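Local atomic coordinates of CT253 (Chlamydia trachomatis serovar L2, PDB entry 6UXC), a protein that is of unknown function but is probably made as a lipoprotein with a signal peptide, and folds as a mixed beta sheet packed with helices. Residues V70-F74 with L85-L89; S113-S117 with P165-M169. One frame throughout, in Å; residues are numbered along the deposited sequence.

Interaction 1. Residues V70-F74 with L85-L89; sequences VAAQF and LATQL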
ATOM      1  N   VAL A  70      14.797   4.861   7.490  1.00 24.73           N
ATOM      2  CA  VAL A  70      14.118   6.063   7.045  1.00 25.40           C
ATOM      3  C   VAL A  70      12.691   5.737   6.622  1.00 27.97           C
ATOM      4  O   VAL A  70      11.771   6.505   6.885  1.00 29.35           O
ATOM      5  CB  VAL A  70      14.909   6.738   5.915  1.00 28.70           C
ATOM      6  CG1 VAL A  70      14.060   7.766   5.155  1.00 29.82           C
ATOM      7  CG2 VAL A  70      16.166   7.408   6.493  1.00 31.25           C
ATOM      8  N   ALA A  71      12.489   4.623   5.928  1.00 24.68           N
ATOM      9  CA  ALA A  71      11.120   4.241   5.600  1.00 23.52           C
ATOM     10  C   ALA A  71      10.347   3.862   6.858  1.00 24.28           C
ATOM     11  O   ALA A  71       9.167   4.214   7.021  1.00 23.46           O
ATOM     12  CB  ALA A  71      11.124   3.077   4.612  1.00 26.70           C
ATOM     13  N   ALA A  72      11.003   3.138   7.766  1.00 26.44           N
ATOM     14  CA  ALA A  72      10.278   2.579   8.899  1.00 27.55           C
ATOM     15  C   ALA A  72       9.666   3.663   9.761  1.00 25.86           C
ATOM     16  O   ALA A  72       8.599   3.456  10.369  1.00 24.53           O
ATOM     17  CB  ALA A  72      11.224   1.705   9.722  1.00 27.29           C
ATOM     18  N   GLN A  73      10.324   4.816   9.867  1.00 24.29           N
ATOM     19  CA  GLN A  73       9.838   5.824  10.793  1.00 25.26           C
ATOM     20  C   GLN A  73       8.419   6.270  10.453  1.00 25.11           C
ATOM     21  O   GLN A  73       7.679   6.697  11.343  1.00 24.81           O
ATOM     22  CB  GLN A  73      10.814   7.007  10.832  1.00 32.05           C
ATOM     23  CG  GLN A  73      10.891   7.760   9.624  1.00 41.36           C
ATOM     24  CD  GLN A  73      12.135   8.646   9.573  1.00 36.43           C
ATOM     25  OE1 GLN A  73      12.675   9.094  10.583  1.00 29.92           O
ATOM     26  NE2 GLN A  73      12.566   8.909   8.382  1.00 27.67           N
ATOM     27  N   PHE A  74       8.017   6.172   9.179  1.00 24.45           N
ATOM     28  CA  PHE A  74       6.676   6.602   8.785  1.00 25.55           C
ATOM     29  C   PHE A  74       5.589   5.638   9.230  1.00 27.24           C
ATOM     30  O   PHE A  74       4.403   5.987   9.145  1.00 25.98           O
ATOM     31  CB  PHE A  74       6.615   6.793   7.260  1.00 22.36           C
ATOM     32  CG  PHE A  74       7.446   7.942   6.773  1.00 22.46           C
ATOM     33  CD1 PHE A  74       8.771   7.757   6.420  1.00 25.20           C
ATOM     34  CD2 PHE A  74       6.890   9.212   6.682  1.00 26.79           C
ATOM     35  CE1 PHE A  74       9.535   8.846   5.974  1.00 24.95           C
ATOM     36  CE2 PHE A  74       7.646  10.275   6.258  1.00 30.76           C
ATOM     37  CZ  PHE A  74       8.973  10.079   5.901  1.00 26.94           C
ATOM     38  N   LEU A  85      15.579  13.730   8.598  1.00 29.58           N
ATOM     39  CA  LEU A  85      15.308  12.299   8.434  1.00 27.84           C
ATOM     40  C   LEU A  85      14.350  11.991   7.274  1.00 29.43           C
ATOM     41  O   LEU A  85      14.086  10.814   7.029  1.00 30.22           O
ATOM     42  CB  LEU A  85      14.750  11.733   9.733  1.00 30.23           C
ATOM     43  CG  LEU A  85      15.827  11.146  10.644  1.00 55.18           C
ATOM     44  CD1 LEU A  85      15.289  10.958  12.063  1.00 82.97           C
ATOM     45  CD2 LEU A  85      16.342   9.812  10.030  1.00 33.22           C
ATOM     46  N   ALA A  86      13.872  13.003   6.541  1.00 28.95           N
ATOM     47  CA  ALA A  86      13.009  12.786   5.390  1.00 29.75           C
ATOM     48  C   ALA A  86      13.669  13.116   4.058  1.00 26.26           C
ATOM     49  O   ALA A  86      13.064  12.858   3.013  1.00 26.30           O
ATOM     50  CB  ALA A  86      11.703  13.589   5.522  1.00 29.01           C
ATOM     51  N   THR A  87      14.910  13.638   4.056  1.00 25.15           N
ATOM     52  CA  THR A  87      15.503  14.130   2.808  1.00 25.52           C
ATOM     53  C   THR A  87      15.704  13.032   1.774  1.00 25.72           C
ATOM     54  O   THR A  87      15.741  13.316   0.573  1.00 28.50           O
ATOM     55  CB  THR A  87      16.838  14.799   3.094  1.00 30.58           C
ATOM     56  OG1 THR A  87      17.734  13.855   3.694  1.00 29.78           O
ATOM     57  CG2 THR A  87      16.629  16.000   4.014  1.00 30.70           C
ATOM     58  N   GLN A  88      15.834  11.778   2.211  1.00 26.06           N
ATOM     59  CA  GLN A  88      16.000  10.682   1.255  1.00 23.46           C
ATOM     60  C   GLN A  88      14.771  10.453   0.390  1.00 27.19           C
ATOM     61  O   GLN A  88      14.868   9.764  -0.637  1.00 28.51           O
ATOM     62  CB  GLN A  88      16.340   9.393   1.993  1.00 27.55           C
ATOM     63  CG  GLN A  88      17.752   9.350   2.522  1.00 27.90           C
ATOM     64  CD  GLN A  88      18.034   8.111   3.331  1.00 34.66           C
ATOM     65  OE1 GLN A  88      17.381   7.071   3.164  1.00 29.30           O
ATOM     66  NE2 GLN A  88      18.983   8.220   4.239  1.00 39.47           N
ATOM     67  N   LEU A  89      13.638  11.051   0.741  1.00 24.22           N
ATOM     68  CA  LEU A  89      12.432  10.933  -0.069  1.00 23.97           C
ATOM     69  C   LEU A  89      12.192  12.141  -0.952  1.00 27.39           C
ATOM     70  O   LEU A  89      11.298  12.115  -1.802  1.00 24.47           O
ATOM     71  CB  LEU A  89      11.243  10.691   0.839  1.00 22.98           C
ATOM     72  CG  LEU A  89      11.487   9.323   1.509  1.00 29.47           C
ATOM     73  CD1 LEU A  89      10.916   9.252   2.860  1.00 33.30           C
ATOM     74  CD2 LEU A  89      11.023   8.165   0.616  1.00 26.50           C
TER

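Interaction 2. Residues S113-S117 with P165-M169; sequences SISAS and PMGLM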
ATOM      1  N   SER A 113     -14.894 -16.107   4.467  1.00 41.56           N
ATOM      2  CA  SER A 113     -14.345 -15.146   3.536  1.00 38.91           C
ATOM      3  C   SER A 113     -12.871 -14.978   3.809  1.00 38.57           C
ATOM      4  O   SER A 113     -12.345 -15.408   4.839  1.00 40.99           O
ATOM      5  CB  SER A 113     -15.054 -13.796   3.647  1.00 51.13           C
ATOM      6  OG  SER A 113     -14.955 -13.311   4.969  1.00 65.59           O
ATOM      7  N   ILE A 114     -12.209 -14.335   2.866  1.00 35.76           N
ATOM      8  CA  ILE A 114     -10.844 -13.881   3.042  1.00 38.02           C
ATOM      9  C   ILE A 114     -10.872 -12.364   3.012  1.00 44.73           C
ATOM     10  O   ILE A 114     -11.572 -11.759   2.191  1.00 34.01           O
ATOM     11  CB  ILE A 114      -9.904 -14.468   1.970  1.00 34.82           C
ATOM     12  CG1 ILE A 114      -8.464 -14.042   2.255  1.00 35.41           C
ATOM     13  CG2 ILE A 114     -10.320 -14.044   0.561  1.00 37.02           C
ATOM     14  CD1 ILE A 114      -7.461 -14.796   1.463  1.00 39.85           C
ATOM     15  N   SER A 115     -10.154 -11.748   3.940  1.00 37.02           N
ATOM     16  CA  SER A 115     -10.195 -10.303   4.076  1.00 35.26           C
ATOM     17  C   SER A 115      -8.805  -9.784   4.378  1.00 36.33           C
ATOM     18  O   SER A 115      -7.944 -10.507   4.890  1.00 33.02           O
ATOM     19  CB  SER A 115     -11.151  -9.867   5.196  1.00 37.48           C
ATOM     20  OG  SER A 115     -10.683 -10.353   6.441  1.00 42.16           O
ATOM     21  N   ALA A 116      -8.608  -8.500   4.087  1.00 28.96           N
ATOM     22  CA  ALA A 116      -7.370  -7.816   4.397  1.00 30.63           C
ATOM     23  C   ALA A 116      -7.677  -6.393   4.833  1.00 31.63           C
ATOM     24  O   ALA A 116      -8.685  -5.801   4.438  1.00 34.86           O
ATOM     25  CB  ALA A 116      -6.396  -7.793   3.218  1.00 34.18           C
ATOM     26  N   SER A 117      -6.804  -5.866   5.668  1.00 27.82           N
ATOM     27  CA  SER A 117      -6.971  -4.552   6.267  1.00 33.33           C
ATOM     28  C   SER A 117      -5.651  -3.820   6.125  1.00 31.12           C
ATOM     29  O   SER A 117      -4.600  -4.379   6.456  1.00 32.41           O
ATOM     30  CB  SER A 117      -7.371  -4.679   7.744  1.00 41.68           C
ATOM     31  OG  SER A 117      -7.531  -3.422   8.358  1.00 54.68           O
ATOM     32  N   PRO A 165     -10.851 -15.658  -4.951  1.00 41.06           N
ATOM     33  CA  PRO A 165     -11.403 -14.798  -3.904  1.00 34.41           C
ATOM     34  C   PRO A 165     -10.374 -13.804  -3.396  1.00 34.38           C
ATOM     35  O   PRO A 165     -10.689 -12.624  -3.189  1.00 34.39           O
ATOM     36  CB  PRO A 165     -11.851 -15.808  -2.833  1.00 36.02           C
ATOM     37  CG  PRO A 165     -12.250 -17.003  -3.636  1.00 39.44           C
ATOM     38  CD  PRO A 165     -11.165 -17.079  -4.693  1.00 46.19           C
ATOM     39  N   MET A 166      -9.132 -14.247  -3.220  1.00 32.49           N
ATOM     40  CA  MET A 166      -8.122 -13.323  -2.734  1.00 30.35           C
ATOM     41  C   MET A 166      -7.854 -12.232  -3.764  1.00 33.64           C
ATOM     42  O   MET A 166      -7.657 -11.076  -3.400  1.00 31.45           O
ATOM     43  CB  MET A 166      -6.829 -14.063  -2.422  1.00 33.19           C
ATOM     44  CG  MET A 166      -5.792 -13.156  -1.761  1.00 30.57           C
ATOM     45  SD  MET A 166      -4.180 -13.884  -1.605  1.00 32.36           S
ATOM     46  CE  MET A 166      -4.524 -15.429  -0.769  1.00 36.10           C
ATOM     47  N   GLY A 167      -7.792 -12.600  -5.045  1.00 31.87           N
ATOM     48  CA  GLY A 167      -7.434 -11.636  -6.076  1.00 33.47           C
ATOM     49  C   GLY A 167      -8.518 -10.597  -6.289  1.00 37.25           C
ATOM     50  O   GLY A 167      -8.226  -9.414  -6.487  1.00 35.44           O
ATOM     51  N   LEU A 168      -9.775 -11.026  -6.234  1.00 35.52           N
ATOM     52  CA  LEU A 168     -10.899 -10.095  -6.306  1.00 38.93           C
ATOM     53  C   LEU A 168     -10.834  -9.104  -5.152  1.00 39.78           C
ATOM     54  O   LEU A 168     -11.005  -7.891  -5.335  1.00 35.78           O
ATOM     55  CB  LEU A 168     -12.204 -10.889  -6.261  1.00 39.13           C
ATOM     56  CG  LEU A 168     -12.524 -11.725  -7.497  1.00 43.25           C
ATOM     57  CD1 LEU A 168     -13.615 -12.777  -7.232  1.00 46.59           C
ATOM     58  CD2 LEU A 168     -12.973 -10.801  -8.610  1.00 47.87           C
ATOM     59  N   MET A 169     -10.592  -9.625  -3.946  1.00 32.44           N
ATOM     60  CA  MET A 169     -10.500  -8.797  -2.753  1.00 32.48           C
ATOM     61  C   MET A 169      -9.343  -7.811  -2.870  1.00 31.84           C
ATOM     62  O   MET A 169      -9.512  -6.604  -2.640  1.00 33.47           O
ATOM     63  CB  MET A 169     -10.337  -9.704  -1.529  1.00 36.16           C
ATOM     64  CG  MET A 169     -10.402  -9.007  -0.191  1.00 35.97           C
ATOM     65  SD  MET A 169      -8.770  -8.552   0.400  1.00 33.19           S
ATOM     66  CE  MET A 169      -8.091 -10.161   0.838  1.00 31.49           C
TER

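Interaction 1. Residues V70-F74 with L85-L89
The amide of Gln73, in segment 70-74, reaches the backbone of Leu85 and shows how one polar side chain can join the region of helix 68-72 to segment 85-89, which includes a short 3-10 turn. From CB the chain leaves with CG wedged between its own backbone N and carbonyl carbon (chi1 67°) and then runs extended, which brings the amide back beside the preceding helical turn. CD lies 3.9 Å from Leu85 O. At the tip the two amide atoms divide the work: OE1 rests against the Leu85 side chain, 3.5 Å from CB, while NE2 donates to two carbonyls, Leu85 O at 2.8 Å and Val70 O at 2.9 Å. Both bonds are bent (N-H...O 141° to Leu85 O, 133° to Val70 O). Leu85 O lies near the Gln73 amide plane, though NE2 stands above the Leu85 carbonyl plane; Val70 O is tilted from the amide plane but receives NE2 on a lone pair. Two acceptors for one NH2 group would restrict the rotation of the amide, and they link Val70 to Leu85.

Van der Waals contacts flank this grip. Val70 sets CG1 4.2 Å from Leu89 CD1 and CG2 against the amide of Gln88, whose OE1 accepts a hydrogen bond from Ser67 N. Leu89 CD1 meets the Phe74 ring obliquely, 3.4 Å from CE1, and Ala86 CB lies at the ring edge. Beneath, Phe74 and Leu89 both touch Leu24 of strand 19-28 and also pack on strand 94-105, through Ala97 and Val95 respectively; segments 70-74 and 85-89 are thus seated together on the sheet.

Interaction 2. Residues S113-S117 with P165-M169
This is a buried, largely apolar helix-on-sheet contact, in which the first turn of helix 165-184 packs on the beginning of strand 113-124; no hydrogen bond crosses it. The two local axes approach to 8.4 Å and run at 35° to each other, so the chains travel in roughly the same direction. Alternation along the strand selects the residues: Ile114 and Ala116 direct CB toward the helix, Ser115 directs its own away.

Ile114 engages three helical residues with different branches. Its CG2 lies against the Pro165 end of the helix, 4.1 Å from Pro165 CB, and CD1 meets the methyl end of Met166, 3.7 Å from CE. With CG1 anti to the backbone N (chi1 -176°) and the chain extended beyond it, CD1 is carried out to that methyl. The third partner is Met169, whose side chain crosses that of Ile114 at about a right angle, with CE 4.1 Å from CG1.

Met169 fills the position between the two strand side chains. Bends at chi2 and chi3 fold its tip over the strand backbone, where CE sits 3.6 Å from Ser115 C. The same methyl is 3.8 Å from Ala116 CB, and SD is equally near that carbon. The thioether also comes close to the main chain, with SD 3.7 Å from Ala116 N.

Strand 113-124 lies between strands 94-105 and 131-143, and the helix reaches across to both: Met166 and Met169 touch Gln103 of the former, while Met169 also touches Ala140 and Gln142 of the latter.

In the fold
Interactions 1 and 2 lie on opposite sides of the chain's centre, their own centres about 30 Å apart and their nearest atoms about 14 Å apart, and share no segment. Both rest on the five-stranded sheet, strand 94-105 serving as common ground, but they differ in chemistry. Interaction 1 is local in sequence and only partly buried: it joins a short helix to a loop, mixing an amide that donates two hydrogen bonds with apolar packing beneath. Interaction 2 joins elements 48 residues apart, is buried, and relies on methionine, isoleucine and alanine side chains, on a strand whose backbone groups pair with neighbouring strands.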